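Local atomic coordinates of NUDIX hydrolase (Jonesia denitrificans, PDB entry 4KTB), a protein that is of unknown function but belongs to the NUDIX clan and may hydrolyse diadenosine tetraphosphate asymmetrically. Residues P46-E51 against L155-P160; E116-P119 against V123-F126. All coordinates share one frame; numbering follows the deposited sequence.

Interaction 1 of 2, residues P46-E51 against L155-P160; sequences PVRVDE and LTWLTP. With EDO (1,2-ethanediol), chain P.
R48 and W157 carry this contact by a flat cation-pi stack. The guanidinium lies over one face of the indole, with planes about 14° apart. R48 CZ sits 3.4 Å from the centroid of the W157 five-membered ring, 12° off its normal. The closest pair, R48 NH2 and W157 CD1 at 3.0 Å, belongs to the same overlap. The R48 chain is extended from CG to NE and spans the indole, so its aliphatic part serves the other ring: R48 CG makes a CH-pi contact 3.8 Å from the centroid of the W157 six-membered ring. Backbone packing adds a smaller share, with P46 O 3.7 Å from W157 CZ3.

Polar bonds fix the guanidinium at its edge. A 1,2-ethanediol molecule, probably from the crystallisation liquor, accepts from R48 NH1 and NH2 through O1, the NH2 bond being 2.8 Å long, and from NH1 again through O2. Q57 OE1 also accepts from NH1, and Q57 NE2 bonds the diol.

The axes of 46-49 and 155-158 approach to 8.4 Å and make an angle of 44°, and strand 55-64 pairs with both strands. W157 thus reaches across a common neighbour to the side chain and backbone of a non-adjacent strand in the mixed sheet of a NUDIX-type fold.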
ATOM      1  N   PRO A  46       4.035 -12.572  12.349  1.00 12.24           N
ATOM      2  CA  PRO A  46       5.361 -13.171  12.162  1.00 14.05           C
ATOM      3  C   PRO A  46       5.291 -14.337  11.191  1.00 12.04           C
ATOM      4  O   PRO A  46       4.484 -15.259  11.394  1.00 11.13           O
ATOM      5  CB  PRO A  46       5.719 -13.680  13.568  1.00  9.67           C
ATOM      6  CG  PRO A  46       4.658 -13.065  14.506  1.00 11.92           C
ATOM      7  CD  PRO A  46       3.450 -12.940  13.648  1.00 12.46           C
ATOM      8  N   VAL A  47       6.119 -14.306  10.149  1.00 13.33           N
ATOM      9  CA  VAL A  47       6.015 -15.323   9.105  1.00 17.44           C
ATOM     10  C   VAL A  47       7.338 -15.938   8.693  1.00 18.97           C
ATOM     11  O   VAL A  47       8.401 -15.335   8.844  1.00 17.96           O
ATOM     12  CB  VAL A  47       5.330 -14.776   7.833  1.00 16.65           C
ATOM     13  CG1 VAL A  47       4.037 -14.061   8.169  1.00 16.89           C
ATOM     14  CG2 VAL A  47       6.266 -13.847   7.072  1.00 14.25           C
ATOM     15  N   ARG A  48       7.246 -17.158   8.178  1.00 18.78           N
ATOM     16  CA  ARG A  48       8.360 -17.815   7.516  1.00 20.25           C
ATOM     17  C   ARG A  48       8.124 -17.701   6.031  1.00 20.13           C
ATOM     18  O   ARG A  48       7.028 -17.996   5.553  1.00 19.87           O
ATOM     19  CB  ARG A  48       8.415 -19.302   7.878  1.00 20.56           C
ATOM     20  CG  ARG A  48       8.928 -19.609   9.285  1.00 21.89           C
ATOM     21  CD  ARG A  48       8.916 -21.101   9.562  1.00 25.02           C
ATOM     22  NE  ARG A  48       9.448 -21.408  10.884  1.00 25.57           N
ATOM     23  CZ  ARG A  48       9.275 -22.564  11.510  1.00 26.55           C
ATOM     24  NH1 ARG A  48       8.575 -23.532  10.937  1.00 23.42           N
ATOM     25  NH2 ARG A  48       9.805 -22.739  12.709  1.00 28.80           N
ATOM     26  N   VAL A  49       9.148 -17.278   5.301  1.00 21.99           N
ATOM     27  CA  VAL A  49       9.022 -17.126   3.856  1.00 23.52           C
ATOM     28  C   VAL A  49      10.052 -17.977   3.111  1.00 24.71           C
ATOM     29  O   VAL A  49      11.080 -18.359   3.682  1.00 26.49           O
ATOM     30  CB  VAL A  49       9.158 -15.641   3.420  1.00 18.98           C
ATOM     31  CG1 VAL A  49       8.084 -14.787   4.066  1.00 19.75           C
ATOM     32  CG2 VAL A  49      10.526 -15.102   3.775  1.00 15.49           C
ATOM     33  N   ASP A  50       9.772 -18.286   1.846  1.00 22.57           N
ATOM     34  CA  ASP A  50      10.788 -18.889   0.997  1.00 24.88           C
ATOM     35  C   ASP A  50      11.695 -17.803   0.398  1.00 26.60           C
ATOM     36  O   ASP A  50      11.593 -16.632   0.782  1.00 22.44           O
ATOM     37  CB  ASP A  50      10.176 -19.798  -0.075  1.00 26.59           C
ATOM     38  CG  ASP A  50       9.265 -19.062  -1.049  1.00 28.47           C
ATOM     39  OD1 ASP A  50       9.295 -17.813  -1.131  1.00 22.43           O
ATOM     40  OD2 ASP A  50       8.516 -19.757  -1.772  1.00 34.91           O
ATOM     41  N   GLU A  51      12.589 -18.173  -0.517  1.00 29.63           N
ATOM     42  CA  GLU A  51      13.475 -17.168  -1.109  1.00 32.75           C
ATOM     43  C   GLU A  51      12.687 -16.196  -1.983  1.00 28.55           C
ATOM     44  O   GLU A  51      13.098 -15.051  -2.180  1.00 29.81           O
ATOM     45  CB  GLU A  51      14.627 -17.798  -1.908  1.00 41.07           C
ATOM     46  CG  GLU A  51      15.778 -16.801  -2.165  1.00 48.74           C
ATOM     47  CD  GLU A  51      16.551 -17.058  -3.452  1.00 53.63           C
ATOM     48  OE1 GLU A  51      17.604 -16.407  -3.644  1.00 52.79           O
ATOM     49  OE2 GLU A  51      16.112 -17.898  -4.270  1.00 57.16           O
ATOM     50  N   LEU A 155       4.961 -21.208  20.761  1.00 18.13           N
ATOM     51  CA  LEU A 155       4.928 -20.539  19.472  1.00 21.52           C
ATOM     52  C   LEU A 155       4.541 -21.558  18.410  1.00 23.10           C
ATOM     53  O   LEU A 155       5.164 -22.615  18.302  1.00 21.88           O
ATOM     54  CB  LEU A 155       6.294 -19.945  19.146  1.00 21.10           C
ATOM     55  CG  LEU A 155       6.433 -19.407  17.726  1.00 21.30           C
ATOM     56  CD1 LEU A 155       5.534 -18.209  17.535  1.00 17.50           C
ATOM     57  CD2 LEU A 155       7.877 -19.041  17.459  1.00 21.60           C
ATOM     58  N   THR A 156       3.512 -21.257  17.625  1.00 22.21           N
ATOM     59  CA  THR A 156       3.011 -22.238  16.665  1.00 24.63           C
ATOM     60  C   THR A 156       3.209 -21.774  15.224  1.00 23.76           C
ATOM     61  O   THR A 156       2.739 -20.705  14.838  1.00 25.32           O
ATOM     62  CB  THR A 156       1.523 -22.552  16.884  1.00 26.35           C
ATOM     63  OG1 THR A 156       1.248 -22.675  18.287  1.00 29.07           O
ATOM     64  CG2 THR A 156       1.165 -23.849  16.186  1.00 27.84           C
ATOM     65  N   TRP A 157       3.916 -22.575  14.434  1.00 23.75           N
ATOM     66  CA  TRP A 157       4.082 -22.269  13.024  1.00 21.23           C
ATOM     67  C   TRP A 157       3.091 -23.084  12.219  1.00 24.23           C
ATOM     68  O   TRP A 157       3.114 -24.312  12.246  1.00 28.09           O
ATOM     69  CB  TRP A 157       5.503 -22.570  12.581  1.00 18.50           C
ATOM     70  CG  TRP A 157       6.500 -21.638  13.187  1.00 17.99           C
ATOM     71  CD1 TRP A 157       7.325 -21.889  14.244  1.00 20.26           C
ATOM     72  CD2 TRP A 157       6.761 -20.288  12.787  1.00 17.40           C
ATOM     73  NE1 TRP A 157       8.097 -20.781  14.516  1.00 19.21           N
ATOM     74  CE2 TRP A 157       7.762 -19.783  13.636  1.00 18.12           C
ATOM     75  CE3 TRP A 157       6.245 -19.456  11.790  1.00 18.36           C
ATOM     76  CZ2 TRP A 157       8.262 -18.484  13.510  1.00 16.48           C
ATOM     77  CZ3 TRP A 157       6.734 -18.173  11.674  1.00 17.92           C
ATOM     78  CH2 TRP A 157       7.735 -17.699  12.522  1.00 17.10           C
ATOM     79  N   LEU A 158       2.221 -22.387  11.504  1.00 22.90           N
ATOM     80  CA  LEU A 158       1.139 -23.034  10.782  1.00 24.67           C
ATOM     81  C   LEU A 158       1.149 -22.592   9.333  1.00 24.37           C
ATOM     82  O   LEU A 158       1.499 -21.450   9.046  1.00 21.98           O
ATOM     83  CB  LEU A 158      -0.185 -22.621  11.399  1.00 24.79           C
ATOM     84  CG  LEU A 158      -0.301 -22.822  12.896  1.00 23.11           C
ATOM     85  CD1 LEU A 158      -1.206 -21.754  13.460  1.00 24.85           C
ATOM     86  CD2 LEU A 158      -0.856 -24.202  13.167  1.00 25.72           C
ATOM     87  N   THR A 159       0.759 -23.485   8.422  1.00 25.79           N
ATOM     88  CA  THR A 159       0.522 -23.069   7.044  1.00 24.05           C
ATOM     89  C   THR A 159      -0.734 -22.236   7.092  1.00 21.39           C
ATOM     90  O   THR A 159      -1.488 -22.338   8.062  1.00 20.37           O
ATOM     91  CB  THR A 159       0.277 -24.250   6.079  1.00 24.28           C
ATOM     92  OG1 THR A 159      -0.897 -24.963   6.482  1.00 28.29           O
ATOM     93  CG2 THR A 159       1.452 -25.174   6.052  1.00 21.45           C
ATOM     94  N   PRO A 160      -0.955 -21.402   6.059  1.00 22.86           N
ATOM     95  CA  PRO A 160      -2.185 -20.625   5.940  1.00 24.44           C
ATOM     96  C   PRO A 160      -3.416 -21.476   6.179  1.00 25.60           C
ATOM     97  O   PRO A 160      -4.278 -21.061   6.956  1.00 26.61           O
ATOM     98  CB  PRO A 160      -2.140 -20.161   4.491  1.00 23.87           C
ATOM     99  CG  PRO A 160      -0.686 -19.889   4.276  1.00 20.96           C
ATOM    100  CD  PRO A 160       0.051 -20.954   5.075  1.00 23.17           C
TER
HETATM  101  C1  EDO P 212       7.527 -25.304  13.638  1.00 31.86           C
HETATM  102  O1  EDO P 212       8.883 -25.304  13.184  1.00 34.76           O
HETATM  103  C2  EDO P 212       6.714 -26.323  12.848  1.00 31.99           C
HETATM  104  O2  EDO P 212       6.799 -26.038  11.448  1.00 31.44           O

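Interaction 2 of 2, residues E116-P119 against V123-F126; sequences EYFP and VTPF
T124 chi1 of 74° places OG1 between the backbone N and the carbonyl carbon, facing E116 O, while CG2, anti to the carbonyl carbon, reaches the F118 ring. F126 CG is likewise anti to its carbonyl carbon, which carries the phenyl group alongside E116 and Y117. T124 OG1 donates to E116 O at 2.4 Å, a modelled distance so short that its exact value is doubtful. T124 OG1 in turn accepts from F126 N, two residues on, and so closes an ST turn; the position of that nitrogen is less certain. F118 N donates to F126 O at 2.8 Å, although the place of this acceptor is also less sure.

Strand 113-118 pairs in parallel with the short strand 126-127, reached through an intervening loop, within the mixed sheet.

An aromatic pair and a CH-pi contact lie on opposite sides of the strand. F126 directs its edge toward the Y117 face, with centroids 5.4 Å apart and planes at 51°, and F126 CB packs 3.6 Å from Y117 CD2. V123 CG1 makes the CH-pi contact over one face of F118, 3.8 Å from the ring centroid and 27° off its normal, while T124 CG2 comes within 3.5 Å of F118 CD1. D43 OD2 bonds Y117 OH, and L179 of helix 176-186 touches both Y117 and F126. On the F118 side, H82 of a neighbouring subunit meets that ring edge-to-face, and V85 N of the same subunit bonds E116 OE2.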
ATOM      1  N   GLU A 116      -8.444  -0.971  14.263  1.00  5.45           N
ATOM      2  CA  GLU A 116      -8.914  -0.061  15.271  1.00  5.54           C
ATOM      3  C   GLU A 116      -9.705  -0.829  16.309  1.00  6.15           C
ATOM      4  O   GLU A 116     -10.889  -1.092  16.139  1.00 10.48           O
ATOM      5  CB  GLU A 116      -9.729   1.031  14.595  1.00  5.46           C
ATOM      6  CG  GLU A 116      -8.957   1.645  13.440  1.00  6.47           C
ATOM      7  CD  GLU A 116      -9.734   2.681  12.638  1.00 10.23           C
ATOM      8  OE1 GLU A 116      -9.514   2.750  11.412  1.00 10.66           O
ATOM      9  OE2 GLU A 116     -10.537   3.443  13.219  1.00  6.75           O
ATOM     10  N   TYR A 117      -9.008  -1.216  17.367  1.00  6.65           N
ATOM     11  CA  TYR A 117      -9.614  -1.955  18.453  1.00  6.97           C
ATOM     12  C   TYR A 117     -10.397  -0.993  19.312  1.00 11.20           C
ATOM     13  O   TYR A 117      -9.818  -0.127  19.970  1.00  8.06           O
ATOM     14  CB  TYR A 117      -8.549  -2.628  19.315  1.00  7.10           C
ATOM     15  CG  TYR A 117      -7.622  -3.602  18.614  1.00 12.93           C
ATOM     16  CD1 TYR A 117      -6.440  -3.161  18.018  1.00 11.50           C
ATOM     17  CD2 TYR A 117      -7.897  -4.966  18.598  1.00 12.51           C
ATOM     18  CE1 TYR A 117      -5.579  -4.042  17.406  1.00 13.76           C
ATOM     19  CE2 TYR A 117      -7.048  -5.858  17.983  1.00 12.33           C
ATOM     20  CZ  TYR A 117      -5.890  -5.390  17.390  1.00 15.10           C
ATOM     21  OH  TYR A 117      -5.032  -6.265  16.781  1.00 18.21           O
ATOM     22  N   PHE A 118     -11.713  -1.169  19.319  1.00 15.22           N
ATOM     23  CA  PHE A 118     -12.599  -0.320  20.114  1.00 16.88           C
ATOM     24  C   PHE A 118     -12.900  -0.918  21.473  1.00 17.22           C
ATOM     25  O   PHE A 118     -12.928  -2.133  21.636  1.00 21.32           O
ATOM     26  CB  PHE A 118     -13.903  -0.038  19.361  1.00 15.16           C
ATOM     27  CG  PHE A 118     -13.903   1.278  18.617  1.00 17.59           C
ATOM     28  CD1 PHE A 118     -12.961   1.536  17.624  1.00 14.79           C
ATOM     29  CD2 PHE A 118     -14.845   2.258  18.904  1.00 21.46           C
ATOM     30  CE1 PHE A 118     -12.948   2.764  16.926  1.00 16.70           C
ATOM     31  CE2 PHE A 118     -14.835   3.487  18.211  1.00 22.39           C
ATOM     32  CZ  PHE A 118     -13.886   3.733  17.221  1.00 18.33           C
ATOM     33  N   PRO A 119     -13.131  -0.054  22.465  1.00 15.25           N
ATOM     34  CA  PRO A 119     -13.435  -0.533  23.812  1.00 15.89           C
ATOM     35  C   PRO A 119     -14.874  -1.004  23.893  1.00 19.53           C
ATOM     36  O   PRO A 119     -15.302  -1.479  24.936  1.00 19.27           O
ATOM     37  CB  PRO A 119     -13.254   0.715  24.672  1.00 14.78           C
ATOM     38  CG  PRO A 119     -13.617   1.820  23.760  1.00 10.01           C
ATOM     39  CD  PRO A 119     -13.116   1.415  22.396  1.00 12.61           C
ATOM     40  N   VAL A 123     -18.276  -2.084  16.990  1.00 21.02           N
ATOM     41  CA  VAL A 123     -18.068  -0.811  16.320  1.00 15.84           C
ATOM     42  C   VAL A 123     -17.136  -0.981  15.135  1.00 13.88           C
ATOM     43  O   VAL A 123     -17.423  -0.540  14.025  1.00 15.46           O
ATOM     44  CB  VAL A 123     -17.532   0.244  17.287  1.00 17.80           C
ATOM     45  CG1 VAL A 123     -17.326   1.560  16.565  1.00 17.95           C
ATOM     46  CG2 VAL A 123     -18.513   0.433  18.444  1.00 17.87           C
ATOM     47  N   THR A 124     -16.015  -1.635  15.366  1.00 13.17           N
ATOM     48  CA  THR A 124     -15.158  -2.036  14.267  1.00 15.05           C
ATOM     49  C   THR A 124     -15.024  -3.534  14.363  1.00 13.82           C
ATOM     50  O   THR A 124     -15.555  -4.124  15.304  1.00 10.14           O
ATOM     51  CB  THR A 124     -13.772  -1.391  14.348  1.00 15.82           C
ATOM     52  OG1 THR A 124     -13.015  -2.021  15.389  1.00 16.93           O
ATOM     53  CG2 THR A 124     -13.900   0.099  14.582  1.00 14.17           C
ATOM     54  N   PRO A 125     -14.320  -4.158  13.399  1.00 18.86           N
ATOM     55  CA  PRO A 125     -14.051  -5.584  13.606  1.00 18.79           C
ATOM     56  C   PRO A 125     -13.126  -5.840  14.792  1.00 17.66           C
ATOM     57  O   PRO A 125     -12.815  -6.988  15.076  1.00  9.32           O
ATOM     58  CB  PRO A 125     -13.344  -5.990  12.308  1.00 21.14           C
ATOM     59  CG  PRO A 125     -13.906  -5.051  11.259  1.00 21.74           C
ATOM     60  CD  PRO A 125     -14.035  -3.737  12.007  1.00 19.99           C
ATOM     61  N   PHE A 126     -12.692  -4.790  15.477  1.00 15.09           N
ATOM     62  CA  PHE A 126     -11.688  -4.952  16.509  1.00 16.66           C
ATOM     63  C   PHE A 126     -12.127  -4.488  17.905  1.00 14.05           C
ATOM     64  O   PHE A 126     -12.801  -3.469  18.068  1.00  8.61           O
ATOM     65  CB  PHE A 126     -10.403  -4.266  16.054  1.00 14.06           C
ATOM     66  CG  PHE A 126      -9.962  -4.692  14.695  1.00 15.09           C
ATOM     67  CD1 PHE A 126      -9.581  -6.007  14.458  1.00 13.53           C
ATOM     68  CD2 PHE A 126      -9.934  -3.792  13.644  1.00 15.27           C
ATOM     69  CE1 PHE A 126      -9.165  -6.417  13.187  1.00 11.53           C
ATOM     70  CE2 PHE A 126      -9.525  -4.196  12.375  1.00 15.28           C
ATOM     71  CZ  PHE A 126      -9.147  -5.511  12.148  1.00 12.63           C
TER

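Overall arrangement
Interactions 1 and 2 lie on opposite sides of the chain's centre, with their own centres 27 Å apart and nearest atoms about 11 Å apart; they do not touch. Both reach the mixed sheet. Strand 39-49 supplies one side of interaction 1 and pairs in parallel with strand 133-141, which in turn runs antiparallel to strand 113-118 of interaction 2. In chain order, 46-51 comes first, then both segments of interaction 2, then 155-160; the segments of interaction 1 are 104 residues apart at their closest ends, those of interaction 2 only four. Interaction 1 thus links non-adjacent strands within one chain, whereas interaction 2 is a local strand-loop pairing that also lies at a subunit interface.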